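Local coordinates for periplasmic protein (Legionella pneumophila subsp. pneumophila, PDB 4FGP) that probably cleaves other proteins as a calcium-binding periplasmic cysteine proteinase of the bacterial transglutaminase-like family, at residues D85-A90 / A120-S125; S68-K73 / L182-A187. One frame throughout, in Å; residues are numbered along the deposited sequence.

How the contacts relate
Contacts 1 and 2 have centres 12 Å apart and meet through the start of helix 86-100. Contact 1 sets that helix end against strand 119-126; contact 2 joins loop 68-73 to helix 183-192, and along the chain it encloses contact 1. Two probable hydrogen bonds connect them: Asp85 OD2 to Asp69 N at 2.7 Å and Asp88 OD1 to Lys73 N at 3.0 Å. Glu87 OE1 also lies 3.1 Å from Trp72 NE1. The known calcium ligands are divided between the two, Asp85, Glu87 and Asp88 in contact 1, Asp69 and Tyr71 in contact 2; Asp85 and Glu87 flank Cys86, the probable nucleophile, in sequence, and contact 1 brings His121 to it.

Contact 1. Residues D85-A90 / A120-S125; sequences DCEDFA and AHMVLS
Cys86 meets two residues of the strand. Its CB lies 3.6 Å from His121 CE1, and its SG sits 4.4 Å from the centre of the imidazole, 39° off the ring normal, an oblique approach. The same sulfur accepts a long but almost straight hydrogen bond from Met122 N, 3.5 Å with an N-H...S angle of 175°. A chi1 of 63° places SG between the backbone N and the carbonyl carbon of its own residue, where it faces both the amide and the ring.

Tight packing continues at the next residue of the helix. Met122 crosses Glu87 at about a right angle, its CB 3.6 Å from Glu87 CG and its SD 3.6 Å from Glu87 CB. Ala90 fits closely too, its CB 3.7 Å from Val123 C and 3.9 Å from Met122 CG; its contact with Leu124 CB, at 4.4 Å, is looser. A water bridges the backbones, donating to Cys86 O and to Met122 O.

Asp85 and Asp88 form a capping box at the helix start: Asp88 N bonds to Asp85 OD1 nearly along its C-O axis, and Asp85 N donates to Asp88 OD2 from above the carboxylate plane. The cysteine at the first turn of this capped helix, the histidine on the strand and Asp138, hydrogen-bonded to His121 NE2, are consistent with the Cys-His-Asp triad of this papain-like clan.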
ATOM      1  N   ASP A  85      -7.182   1.424   7.712  1.00 21.25           N
ATOM      2  CA  ASP A  85      -6.417   0.482   8.529  0.72 19.58           C
ATOM      3  C   ASP A  85      -5.077   0.112   7.881  1.00 19.95           C
ATOM      4  O   ASP A  85      -4.722   0.634   6.826  1.00 18.22           O
ATOM      5  CB  ASP A  85      -7.248  -0.760   8.921  0.72 15.50           C
ATOM      6  CG  ASP A  85      -7.623  -1.639   7.730  0.72 20.31           C
ATOM      7  OD1 ASP A  85      -6.949  -1.564   6.683  0.72 18.16           O
ATOM      8  OD2 ASP A  85      -8.591  -2.428   7.845  0.72 21.60           O
ATOM      9  N   CYS A  86      -4.323  -0.775   8.527  1.00 18.18           N
ATOM     10  CA  CYS A  86      -2.962  -1.071   8.063  1.00 21.40           C
ATOM     11  C   CYS A  86      -2.925  -1.584   6.622  1.00 17.10           C
ATOM     12  O   CYS A  86      -1.993  -1.302   5.876  1.00 17.32           O
ATOM     13  CB  CYS A  86      -2.261  -2.060   9.008  1.00 21.43           C
ATOM     14  SG  CYS A  86      -3.046  -3.698   9.105  1.00 20.00           S
ATOM     15  N   GLU A  87      -3.973  -2.298   6.235  1.00 16.91           N
ATOM     16  CA  GLU A  87      -4.096  -2.852   4.897  1.00 22.84           C
ATOM     17  C   GLU A  87      -4.334  -1.709   3.906  1.00 19.93           C
ATOM     18  O   GLU A  87      -3.727  -1.662   2.833  1.00 16.94           O
ATOM     19  CB  GLU A  87      -5.228  -3.888   4.878  1.00 22.99           C
ATOM     20  CG  GLU A  87      -5.048  -4.956   5.981  1.00 22.92           C
ATOM     21  CD  GLU A  87      -6.162  -6.004   6.051  1.00 33.25           C
ATOM     22  OE1 GLU A  87      -7.304  -5.740   5.608  1.00 30.33           O
ATOM     23  OE2 GLU A  87      -5.885  -7.105   6.572  1.00 34.30           O
ATOM     24  N   ASP A  88      -5.189  -0.770   4.290  1.00 19.90           N
ATOM     25  CA  ASP A  88      -5.502   0.377   3.441  1.00 17.36           C
ATOM     26  C   ASP A  88      -4.284   1.273   3.214  1.00 18.64           C
ATOM     27  O   ASP A  88      -4.100   1.803   2.123  1.00 18.42           O
ATOM     28  CB  ASP A  88      -6.651   1.204   4.038  1.00 21.45           C
ATOM     29  CG  ASP A  88      -7.888   0.367   4.367  1.00 25.32           C
ATOM     30  OD1 ASP A  88      -8.137  -0.661   3.701  1.00 22.27           O
ATOM     31  OD2 ASP A  88      -8.626   0.744   5.304  1.00 20.85           O
ATOM     32  N   PHE A  89      -3.459   1.447   4.249  1.00 16.84           N
ATOM     33  CA  PHE A  89      -2.205   2.196   4.122  1.00 16.94           C
ATOM     34  C   PHE A  89      -1.294   1.540   3.083  1.00 18.26           C
ATOM     35  O   PHE A  89      -0.743   2.210   2.206  1.00 18.87           O
ATOM     36  CB  PHE A  89      -1.466   2.240   5.467  1.00 17.91           C
ATOM     37  CG  PHE A  89      -1.881   3.374   6.375  1.00 16.21           C
ATOM     38  CD1 PHE A  89      -3.134   3.390   6.978  1.00 17.14           C
ATOM     39  CD2 PHE A  89      -0.996   4.401   6.658  1.00 16.23           C
ATOM     40  CE1 PHE A  89      -3.509   4.421   7.827  1.00 17.94           C
ATOM     41  CE2 PHE A  89      -1.364   5.439   7.512  1.00 18.56           C
ATOM     42  CZ  PHE A  89      -2.623   5.446   8.095  1.00 19.08           C
ATOM     43  N   ALA A  90      -1.130   0.226   3.186  1.00 15.33           N
ATOM     44  CA  ALA A  90      -0.246  -0.492   2.262  1.00 14.03           C
ATOM     45  C   ALA A  90      -0.758  -0.393   0.830  1.00 12.43           C
ATOM     46  O   ALA A  90       0.028  -0.255  -0.127  1.00 15.56           O
ATOM     47  CB  ALA A  90      -0.127  -1.948   2.691  1.00 17.24           C
ATOM     48  N   ALA A 120      -2.858 -10.263  12.793  1.00 16.52           N
ATOM     49  CA  ALA A 120      -2.374 -10.065  11.432  1.00 17.85           C
ATOM     50  C   ALA A 120      -2.031  -8.590  11.223  1.00 22.60           C
ATOM     51  O   ALA A 120      -2.642  -7.706  11.820  1.00 19.78           O
ATOM     52  CB  ALA A 120      -3.403 -10.522  10.431  1.00 17.86           C
ATOM     53  N   HIS A 121      -1.045  -8.330  10.376  1.00 15.18           N
ATOM     54  CA  HIS A 121      -0.617  -6.959  10.104  1.00 16.33           C
ATOM     55  C   HIS A 121      -0.101  -6.901   8.686  1.00 21.94           C
ATOM     56  O   HIS A 121       0.742  -7.702   8.294  1.00 22.60           O
ATOM     57  CB  HIS A 121       0.485  -6.522  11.067  1.00 15.56           C
ATOM     58  CG  HIS A 121       0.827  -5.066  10.959  1.00 18.81           C
ATOM     59  ND1 HIS A 121      -0.013  -4.069  11.421  1.00 20.41           N
ATOM     60  CD2 HIS A 121       1.897  -4.434  10.427  1.00 17.51           C
ATOM     61  CE1 HIS A 121       0.533  -2.890  11.186  1.00 17.53           C
ATOM     62  NE2 HIS A 121       1.702  -3.082  10.587  1.00 17.34           N
ATOM     63  N   MET A 122      -0.613  -5.952   7.914  1.00 17.66           N
ATOM     64  CA  MET A 122      -0.233  -5.820   6.515  1.00 18.09           C
ATOM     65  C   MET A 122       0.762  -4.678   6.321  1.00 18.66           C
ATOM     66  O   MET A 122       0.670  -3.650   6.982  1.00 16.54           O
ATOM     67  CB  MET A 122      -1.481  -5.570   5.680  1.00 14.03           C
ATOM     68  CG  MET A 122      -1.214  -5.368   4.220  1.00 24.43           C
ATOM     69  SD  MET A 122      -2.640  -5.885   3.276  1.00 36.75           S
ATOM     70  CE  MET A 122      -2.496  -7.631   3.501  1.00 26.08           C
ATOM     71  N   VAL A 123       1.718  -4.881   5.417  1.00 15.76           N
ATOM     72  CA  VAL A 123       2.722  -3.876   5.082  1.00 14.76           C
ATOM     73  C   VAL A 123       2.909  -3.907   3.576  1.00 18.46           C
ATOM     74  O   VAL A 123       2.336  -4.767   2.900  1.00 16.86           O
ATOM     75  CB  VAL A 123       4.075  -4.205   5.749  1.00 16.50           C
ATOM     76  CG1 VAL A 123       3.938  -4.128   7.268  1.00 19.14           C
ATOM     77  CG2 VAL A 123       4.550  -5.598   5.332  1.00 19.02           C
ATOM     78  N   LEU A 124       3.703  -2.980   3.041  1.00 15.75           N
ATOM     79  CA  LEU A 124       4.127  -3.065   1.645  1.00 18.66           C
ATOM     80  C   LEU A 124       5.591  -3.478   1.586  1.00 16.75           C
ATOM     81  O   LEU A 124       6.436  -2.869   2.237  1.00 15.34           O
ATOM     82  CB  LEU A 124       3.946  -1.711   0.954  1.00 16.81           C
ATOM     83  CG  LEU A 124       4.419  -1.639  -0.499  1.00 16.73           C
ATOM     84  CD1 LEU A 124       3.727  -2.733  -1.330  1.00 18.38           C
ATOM     85  CD2 LEU A 124       4.177  -0.242  -1.070  1.00 17.05           C
ATOM     86  N   SER A 125       5.898  -4.511   0.800  1.00 14.49           N
ATOM     87  CA  SER A 125       7.276  -4.973   0.650  1.00 14.52           C
ATOM     88  C   SER A 125       7.857  -4.538  -0.691  1.00 15.54           C
ATOM     89  O   SER A 125       7.233  -4.717  -1.728  1.00 18.73           O
ATOM     90  CB  SER A 125       7.338  -6.507   0.748  1.00 14.14           C
ATOM     91  OG  SER A 125       6.958  -6.950   2.037  1.00 19.02           O
TER
HETATM   92  O   HOH W   1       0.452  -0.825   6.626  1.00 15.97           O

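Contact 2. Residues S68-K73 / L182-A187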
ATOM      1  N   SER A  68      -7.247  -5.251  11.921  1.00 26.79           N
ATOM      2  CA  SER A  68      -7.713  -4.622  10.687  1.00 26.50           C
ATOM      3  C   SER A  68      -9.225  -4.750  10.518  1.00 29.89           C
ATOM      4  O   SER A  68      -9.855  -5.654  11.079  1.00 28.52           O
ATOM      5  CB  SER A  68      -6.988  -5.169   9.448  1.00 25.01           C
ATOM      6  OG  SER A  68      -7.366  -6.512   9.194  1.00 28.39           O
ATOM      7  N   ASP A  69      -9.807  -3.821   9.762  1.00 29.22           N
ATOM      8  CA  ASP A  69     -11.229  -3.874   9.442  1.00 32.26           C
ATOM      9  C   ASP A  69     -11.474  -4.811   8.262  1.00 32.77           C
ATOM     10  O   ASP A  69     -10.568  -5.084   7.467  1.00 27.13           O
ATOM     11  CB  ASP A  69     -11.781  -2.468   9.162  1.00 33.84           C
ATOM     12  CG  ASP A  69     -12.071  -1.683  10.439  1.00 46.07           C
ATOM     13  OD1 ASP A  69     -12.760  -2.227  11.334  1.00 47.43           O
ATOM     14  OD2 ASP A  69     -11.611  -0.521  10.550  1.00 49.25           O
ATOM     15  N   ASP A  70     -12.700  -5.312   8.157  1.00 31.17           N
ATOM     16  CA  ASP A  70     -13.049  -6.280   7.122  1.00 29.60           C
ATOM     17  C   ASP A  70     -12.943  -5.715   5.703  1.00 31.55           C
ATOM     18  O   ASP A  70     -12.494  -6.402   4.785  1.00 34.97           O
ATOM     19  CB  ASP A  70     -14.468  -6.801   7.366  1.00 42.84           C
ATOM     20  CG  ASP A  70     -14.530  -8.311   7.420  1.00 61.84           C
ATOM     21  OD1 ASP A  70     -14.059  -8.892   8.422  1.00 65.09           O
ATOM     22  OD2 ASP A  70     -15.060  -8.915   6.465  1.00 69.13           O
ATOM     23  N   TYR A  71     -13.355  -4.464   5.530  1.00 29.37           N
ATOM     24  CA  TYR A  71     -13.451  -3.850   4.208  1.00 30.86           C
ATOM     25  C   TYR A  71     -12.110  -3.279   3.724  1.00 26.47           C
ATOM     26  O   TYR A  71     -11.394  -2.638   4.496  1.00 26.52           O
ATOM     27  CB  TYR A  71     -14.506  -2.744   4.264  1.00 34.58           C
ATOM     28  CG  TYR A  71     -14.790  -2.051   2.949  1.00 35.37           C
ATOM     29  CD1 TYR A  71     -14.246  -0.803   2.669  1.00 35.67           C
ATOM     30  CD2 TYR A  71     -15.619  -2.634   2.001  1.00 36.59           C
ATOM     31  CE1 TYR A  71     -14.513  -0.154   1.470  1.00 32.25           C
ATOM     32  CE2 TYR A  71     -15.892  -1.997   0.801  1.00 35.38           C
ATOM     33  CZ  TYR A  71     -15.337  -0.760   0.543  1.00 35.67           C
ATOM     34  OH  TYR A  71     -15.615  -0.134  -0.648  1.00 32.15           O
ATOM     35  N   TRP A  72     -11.776  -3.521   2.454  1.00 25.87           N
ATOM     36  CA  TRP A  72     -10.541  -2.989   1.858  1.00 22.84           C
ATOM     37  C   TRP A  72     -10.811  -1.719   1.049  1.00 24.63           C
ATOM     38  O   TRP A  72     -11.574  -1.746   0.082  1.00 26.82           O
ATOM     39  CB  TRP A  72      -9.874  -4.024   0.938  1.00 22.85           C
ATOM     40  CG  TRP A  72      -9.269  -5.221   1.631  1.00 24.44           C
ATOM     41  CD1 TRP A  72      -9.570  -5.698   2.882  1.00 27.11           C
ATOM     42  CD2 TRP A  72      -8.273  -6.105   1.093  1.00 23.41           C
ATOM     43  NE1 TRP A  72      -8.812  -6.819   3.152  1.00 31.31           N
ATOM     44  CE2 TRP A  72      -8.008  -7.084   2.073  1.00 30.22           C
ATOM     45  CE3 TRP A  72      -7.572  -6.154  -0.115  1.00 22.37           C
ATOM     46  CZ2 TRP A  72      -7.072  -8.107   1.874  1.00 26.55           C
ATOM     47  CZ3 TRP A  72      -6.643  -7.166  -0.307  1.00 26.44           C
ATOM     48  CH2 TRP A  72      -6.405  -8.128   0.681  1.00 26.91           C
ATOM     49  N   LYS A  73     -10.171  -0.615   1.432  1.00 22.02           N
ATOM     50  CA  LYS A  73     -10.373   0.671   0.758  1.00 20.82           C
ATOM     51  C   LYS A  73      -9.498   0.857  -0.481  1.00 25.74           C
ATOM     52  O   LYS A  73      -8.281   0.611  -0.459  1.00 23.93           O
ATOM     53  CB  LYS A  73     -10.094   1.835   1.715  1.00 22.27           C
ATOM     54  CG  LYS A  73     -10.952   1.853   2.982  1.00 21.74           C
ATOM     55  CD  LYS A  73     -10.743   3.187   3.738  1.00 22.50           C
ATOM     56  CE  LYS A  73     -11.416   3.164   5.103  1.00 24.48           C
ATOM     57  NZ  LYS A  73     -11.362   4.502   5.788  1.00 20.00           N
ATOM     58  N   LEU A 182      -8.342 -13.312  -4.724  1.00 31.41           N
ATOM     59  CA  LEU A 182      -8.560 -12.552  -3.496  1.00 28.71           C
ATOM     60  C   LEU A 182      -9.764 -11.679  -3.777  1.00 28.26           C
ATOM     61  O   LEU A 182      -9.633 -10.649  -4.439  1.00 27.17           O
ATOM     62  CB  LEU A 182      -7.363 -11.653  -3.178  1.00 33.71           C
ATOM     63  CG  LEU A 182      -6.106 -12.211  -2.521  1.00 37.03           C
ATOM     64  CD1 LEU A 182      -5.499 -13.305  -3.361  1.00 46.46           C
ATOM     65  CD2 LEU A 182      -5.077 -11.096  -2.285  1.00 32.14           C
ATOM     66  N   GLY A 183     -10.930 -12.101  -3.287  1.00 32.68           N
ATOM     67  CA  GLY A 183     -12.193 -11.443  -3.588  1.00 32.49           C
ATOM     68  C   GLY A 183     -12.242  -9.955  -3.304  1.00 27.28           C
ATOM     69  O   GLY A 183     -12.732  -9.173  -4.127  1.00 29.47           O
ATOM     70  N   LYS A 184     -11.739  -9.556  -2.142  1.00 26.20           N
ATOM     71  CA  LYS A 184     -11.739  -8.147  -1.770  1.00 24.69           C
ATOM     72  C   LYS A 184     -10.837  -7.346  -2.698  1.00 25.86           C
ATOM     73  O   LYS A 184     -11.118  -6.186  -3.000  1.00 24.54           O
ATOM     74  CB  LYS A 184     -11.275  -7.971  -0.324  1.00 26.34           C
ATOM     75  CG  LYS A 184     -12.185  -8.619   0.719  1.00 29.56           C
ATOM     76  CD  LYS A 184     -11.548  -8.490   2.096  1.00 31.17           C
ATOM     77  CE  LYS A 184     -12.384  -9.164   3.159  1.00 37.52           C
ATOM     78  NZ  LYS A 184     -11.709  -9.176   4.490  1.00 35.98           N
ATOM     79  N   TRP A 185      -9.754  -7.975  -3.143  1.00 25.68           N
ATOM     80  CA  TRP A 185      -8.752  -7.305  -3.973  1.00 23.39           C
ATOM     81  C   TRP A 185      -9.263  -7.158  -5.395  1.00 21.57           C
ATOM     82  O   TRP A 185      -9.111  -6.105  -6.015  1.00 24.98           O
ATOM     83  CB  TRP A 185      -7.448  -8.109  -3.943  1.00 21.42           C
ATOM     84  CG  TRP A 185      -6.288  -7.566  -4.760  1.00 20.97           C
ATOM     85  CD1 TRP A 185      -5.603  -8.229  -5.734  1.00 23.01           C
ATOM     86  CD2 TRP A 185      -5.654  -6.282  -4.632  1.00 18.47           C
ATOM     87  NE1 TRP A 185      -4.602  -7.435  -6.239  1.00 25.17           N
ATOM     88  CE2 TRP A 185      -4.608  -6.236  -5.574  1.00 21.74           C
ATOM     89  CE3 TRP A 185      -5.878  -5.168  -3.819  1.00 20.98           C
ATOM     90  CZ2 TRP A 185      -3.784  -5.116  -5.729  1.00 22.46           C
ATOM     91  CZ3 TRP A 185      -5.051  -4.055  -3.970  1.00 22.91           C
ATOM     92  CH2 TRP A 185      -4.024  -4.038  -4.916  1.00 19.99           C
ATOM     93  N   ASP A 186      -9.865  -8.223  -5.909  1.00 28.15           N
ATOM     94  CA  ASP A 186     -10.484  -8.205  -7.229  1.00 27.91           C
ATOM     95  C   ASP A 186     -11.570  -7.129  -7.274  1.00 31.38           C
ATOM     96  O   ASP A 186     -11.648  -6.358  -8.230  1.00 31.81           O
ATOM     97  CB  ASP A 186     -11.073  -9.584  -7.548  1.00 34.35           C
ATOM     98  CG  ASP A 186     -11.753  -9.635  -8.905  1.00 43.18           C
ATOM     99  OD1 ASP A 186     -11.058  -9.498  -9.933  1.00 46.11           O
ATOM    100  OD2 ASP A 186     -12.988  -9.827  -8.942  1.00 50.46           O
ATOM    101  N   ALA A 187     -12.387  -7.064  -6.223  1.00 29.97           N
ATOM    102  CA  ALA A 187     -13.460  -6.074  -6.135  1.00 29.18           C
ATOM    103  C   ALA A 187     -12.922  -4.654  -6.001  1.00 29.24           C
ATOM    104  O   ALA A 187     -13.467  -3.722  -6.592  1.00 28.50           O
ATOM    105  CB  ALA A 187     -14.390  -6.390  -4.980  1.00 24.86           C
TER
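Asp70 O takes the shortest polar bond between the segments, from Lys184 NZ at 2.9 Å. The ammonium group lies in the carbonyl plane, on a lone pair, with a C=O...N angle of 135°. The carboxylate of the same aspartate adds a weaker pull: Asp70 OD2 stands 3.9 Å from Lys184 NZ, a long salt bridge, and the two side chains cross at about a right angle. This polar end of the contact lies at the protein surface.

The lysine reaches the loop by running over one face of the Trp72 indole. Lys184 CB sits 3.8 Å above the ring plane, offset toward the rim; the chain, extended beyond CG, then carries CD over the five-membered ring and NZ on to the carbonyl. Lys184 CD is 3.6 Å from the centroid of that ring and 22° off its normal, a CH-pi contact; its nearest ring atom is Trp72 NE1, at 3.4 Å.

At the six-membered ring of Trp72 the contacts are apolar. Trp72 CZ3 touches Trp185 CB at 3.8 Å, and the two tryptophan side chains cross at about a right angle, while Trp72 CH2 makes a looser contact with Leu182 CD2 at 4.4 Å. Phe159 meets Trp72 with the ring planes at about 20° and is edge-to-face (T-shaped) with Trp185, whose NE1 bonds to Asn160 O.

The segments join the C-terminal helix to the calcium-binding loop: Asp69 and Tyr71, on either side of Asp70 in sequence, are calcium ligands, together with Asp85, Glu87 and Asp88 at the start of helix 86-100.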